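Local coordinates for putative CRISPR-associated endoribonuclease-like protein Cas6nc (Pyrococcus horikoshii, PDB 3QJL) that binds CRISPR RNA and is a putative endoribonuclease-like member of the Cas6 family in prokaryotic CRISPR antiviral defence, at residues Leu33-Ser38 / Ser101-Ile106. Numbering follows the deposited sequence.
Sequences LEKVNS and SPEFKI
K35 reaches from helix 25-39 to the turn after helix 88-100 and the start of strand 103-106, where two main-chain carbonyls receive its ammonium group. The clearer hydrogen bond runs from K35 NZ to E103 O at 3.2 Å; the C=O...N angle is 138° and the donor is tilted 32° from the carbonyl plane. A second, weak bond of 3.1 Å joins K35 NZ to S101 O, the carbonyl of the residue at which the chain leaves helix 88-100. P102, centre of an inverse gamma turn, lies between the two acceptors, and the turn probably helps to bring both carbonyls within range of one ammonium group. Charge probably adds a looser attraction: E103 OE2 lies 4.0 Å from K35 NZ, a long salt bridge.

The aliphatic part of the lysine is used as well. Its chain is extended as far as CE and bends only at the last torsion (chi4 -48°), which turns NZ toward the carbonyls while CE rests on one face of the F104 ring. This CH-pi contact has K35 CE 3.9 Å from the ring centroid, displaced toward the rim near CZ. NZ is farther off, 5.0 Å from the centroid but almost on the normal, a cation-pi geometry. Around them, K35 also touches A97 of helix 88-100, and S101 OG is bonded to A97 O.

The two helices pack on the sheet in which 103-106, paired with 109-118, is an outermost strand within this chain; the contact thus ties helix 25-39 to this strand in the N-terminal ferredoxin-like fold of this Cas6-family RAMP protein.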
ATOM      1  N   LEU A  33      25.999   8.698  12.773  1.00 51.70           N
ATOM      2  CA  LEU A  33      27.145   8.020  13.384  1.00 54.29           C
ATOM      3  C   LEU A  33      28.353   8.958  13.503  1.00 55.22           C
ATOM      4  O   LEU A  33      28.955   9.084  14.564  1.00 52.36           O
ATOM      5  CB  LEU A  33      27.528   6.783  12.572  1.00 46.28           C
ATOM      6  CG  LEU A  33      28.466   5.853  13.324  1.00 47.04           C
ATOM      7  CD1 LEU A  33      27.814   5.389  14.612  1.00 48.30           C
ATOM      8  CD2 LEU A  33      28.855   4.674  12.479  1.00 47.52           C
ATOM      9  N   GLU A  34      28.687   9.609  12.395  1.00 58.01           N
ATOM     10  CA  GLU A  34      29.783  10.564  12.314  1.00 55.18           C
ATOM     11  C   GLU A  34      29.607  11.688  13.332  1.00 61.95           C
ATOM     12  O   GLU A  34      30.532  12.013  14.086  1.00 57.75           O
ATOM     13  CB  GLU A  34      29.821  11.133  10.897  1.00 55.91           C
ATOM     14  CG  GLU A  34      30.725  12.312  10.670  1.00 66.39           C
ATOM     15  CD  GLU A  34      30.658  12.802   9.226  1.00 88.96           C
ATOM     16  OE1 GLU A  34      31.712  13.226   8.698  1.00105.26           O
ATOM     17  OE2 GLU A  34      29.556  12.766   8.619  1.00 70.29           O
ATOM     18  N   LYS A  35      28.411  12.274  13.351  1.00 57.68           N
ATOM     19  CA  LYS A  35      28.108  13.358  14.269  1.00 49.39           C
ATOM     20  C   LYS A  35      28.219  12.944  15.736  1.00 53.75           C
ATOM     21  O   LYS A  35      28.849  13.639  16.521  1.00 62.04           O
ATOM     22  CB  LYS A  35      26.741  13.949  13.968  1.00 44.56           C
ATOM     23  CG  LYS A  35      26.665  14.586  12.603  1.00 49.30           C
ATOM     24  CD  LYS A  35      25.325  15.250  12.374  1.00 53.24           C
ATOM     25  CE  LYS A  35      25.147  15.637  10.922  1.00 56.66           C
ATOM     26  NZ  LYS A  35      26.335  16.352  10.372  1.00 59.20           N
ATOM     27  N   VAL A  36      27.621  11.820  16.111  1.00 51.92           N
ATOM     28  CA  VAL A  36      27.743  11.326  17.481  1.00 51.56           C
ATOM     29  C   VAL A  36      29.190  10.964  17.794  1.00 58.14           C
ATOM     30  O   VAL A  36      29.669  11.154  18.909  1.00 61.08           O
ATOM     31  CB  VAL A  36      26.875  10.077  17.726  1.00 53.12           C
ATOM     32  CG1 VAL A  36      27.071   9.548  19.146  1.00 48.75           C
ATOM     33  CG2 VAL A  36      25.416  10.389  17.465  1.00 53.84           C
ATOM     34  N   ASN A  37      29.899  10.438  16.809  1.00 58.57           N
ATOM     35  CA  ASN A  37      31.253   9.990  17.068  1.00 58.23           C
ATOM     36  C   ASN A  37      32.170  11.147  17.472  1.00 63.63           C
ATOM     37  O   ASN A  37      33.123  10.958  18.229  1.00 66.83           O
ATOM     38  CB  ASN A  37      31.806   9.235  15.871  1.00 53.74           C
ATOM     39  CG  ASN A  37      33.131   8.595  16.164  1.00 58.62           C
ATOM     40  OD1 ASN A  37      33.230   7.682  16.994  1.00 57.60           O
ATOM     41  ND2 ASN A  37      34.168   9.064  15.482  1.00 59.84           N
ATOM     42  N   SER A  38      31.866  12.346  16.982  1.00 58.94           N
ATOM     43  CA  SER A  38      32.634  13.537  17.324  1.00 56.80           C
ATOM     44  C   SER A  38      32.548  13.854  18.823  1.00 65.42           C
ATOM     45  O   SER A  38      33.509  14.332  19.431  1.00 61.06           O
ATOM     46  CB  SER A  38      32.136  14.737  16.518  1.00 57.38           C
ATOM     47  OG  SER A  38      32.390  14.583  15.136  1.00 55.05           O
ATOM     48  N   SER A 101      26.186  19.877  14.917  1.00 61.20           N
ATOM     49  CA  SER A 101      26.501  19.868  13.499  1.00 63.08           C
ATOM     50  C   SER A 101      25.254  19.498  12.727  1.00 62.85           C
ATOM     51  O   SER A 101      25.090  18.353  12.322  1.00 68.15           O
ATOM     52  CB  SER A 101      27.617  18.863  13.228  1.00 59.58           C
ATOM     53  OG  SER A 101      27.886  18.119  14.406  1.00 62.27           O
ATOM     54  N   PRO A 102      24.353  20.474  12.540  1.00 63.59           N
ATOM     55  CA  PRO A 102      23.033  20.210  11.960  1.00 63.94           C
ATOM     56  C   PRO A 102      22.989  20.324  10.434  1.00 64.29           C
ATOM     57  O   PRO A 102      22.050  20.917   9.893  1.00 64.35           O
ATOM     58  CB  PRO A 102      22.198  21.343  12.558  1.00 64.16           C
ATOM     59  CG  PRO A 102      23.213  22.507  12.734  1.00 63.32           C
ATOM     60  CD  PRO A 102      24.605  21.921  12.663  1.00 61.32           C
ATOM     61  N   GLU A 103      23.948  19.720   9.744  1.00 64.06           N
ATOM     62  CA  GLU A 103      24.018  19.867   8.299  1.00 64.72           C
ATOM     63  C   GLU A 103      23.920  18.493   7.678  1.00 70.13           C
ATOM     64  O   GLU A 103      24.799  17.649   7.868  1.00 69.95           O
ATOM     65  CB  GLU A 103      25.301  20.587   7.856  1.00 67.17           C
ATOM     66  CG  GLU A 103      26.627  19.884   8.238  1.00 80.63           C
ATOM     67  CD  GLU A 103      27.201  20.298   9.611  1.00 74.28           C
ATOM     68  OE1 GLU A 103      26.585  21.126  10.325  1.00 60.34           O
ATOM     69  OE2 GLU A 103      28.286  19.783   9.972  1.00 74.28           O
ATOM     70  N   PHE A 104      22.827  18.268   6.954  1.00 68.82           N
ATOM     71  CA  PHE A 104      22.588  16.977   6.327  1.00 68.93           C
ATOM     72  C   PHE A 104      22.557  17.062   4.814  1.00 66.78           C
ATOM     73  O   PHE A 104      21.918  17.944   4.238  1.00 69.36           O
ATOM     74  CB  PHE A 104      21.297  16.356   6.847  1.00 66.01           C
ATOM     75  CG  PHE A 104      21.449  15.691   8.185  1.00 64.96           C
ATOM     76  CD1 PHE A 104      21.004  16.315   9.338  1.00 57.85           C
ATOM     77  CD2 PHE A 104      22.045  14.444   8.287  1.00 58.26           C
ATOM     78  CE1 PHE A 104      21.142  15.700  10.565  1.00 60.53           C
ATOM     79  CE2 PHE A 104      22.182  13.825   9.510  1.00 58.45           C
ATOM     80  CZ  PHE A 104      21.732  14.456  10.655  1.00 57.29           C
ATOM     81  N   LYS A 105      23.273  16.141   4.182  1.00 64.81           N
ATOM     82  CA  LYS A 105      23.308  16.053   2.734  1.00 68.37           C
ATOM     83  C   LYS A 105      22.793  14.673   2.303  1.00 67.37           C
ATOM     84  O   LYS A 105      23.447  13.648   2.540  1.00 65.71           O
ATOM     85  CB  LYS A 105      24.743  16.273   2.253  1.00 65.39           C
ATOM     86  CG  LYS A 105      24.903  16.387   0.753  1.00 73.76           C
ATOM     87  CD  LYS A 105      24.743  17.822   0.289  1.00 77.60           C
ATOM     88  CE  LYS A 105      24.774  17.908  -1.235  1.00 79.61           C
ATOM     89  NZ  LYS A 105      26.019  17.315  -1.796  1.00 80.02           N
ATOM     90  N   ILE A 106      21.610  14.647   1.694  1.00 65.07           N
ATOM     91  CA  ILE A 106      21.056  13.412   1.136  1.00 70.33           C
ATOM     92  C   ILE A 106      20.923  13.539  -0.371  1.00 66.05           C
ATOM     93  O   ILE A 106      20.070  14.272  -0.867  1.00 62.75           O
ATOM     94  CB  ILE A 106      19.688  13.088   1.732  1.00 64.43           C
ATOM     95  CG1 ILE A 106      19.847  12.675   3.191  1.00 60.52           C
ATOM     96  CG2 ILE A 106      19.026  11.974   0.949  1.00 63.37           C
ATOM     97  CD1 ILE A 106      18.653  13.013   4.035  1.00 60.67           C
TER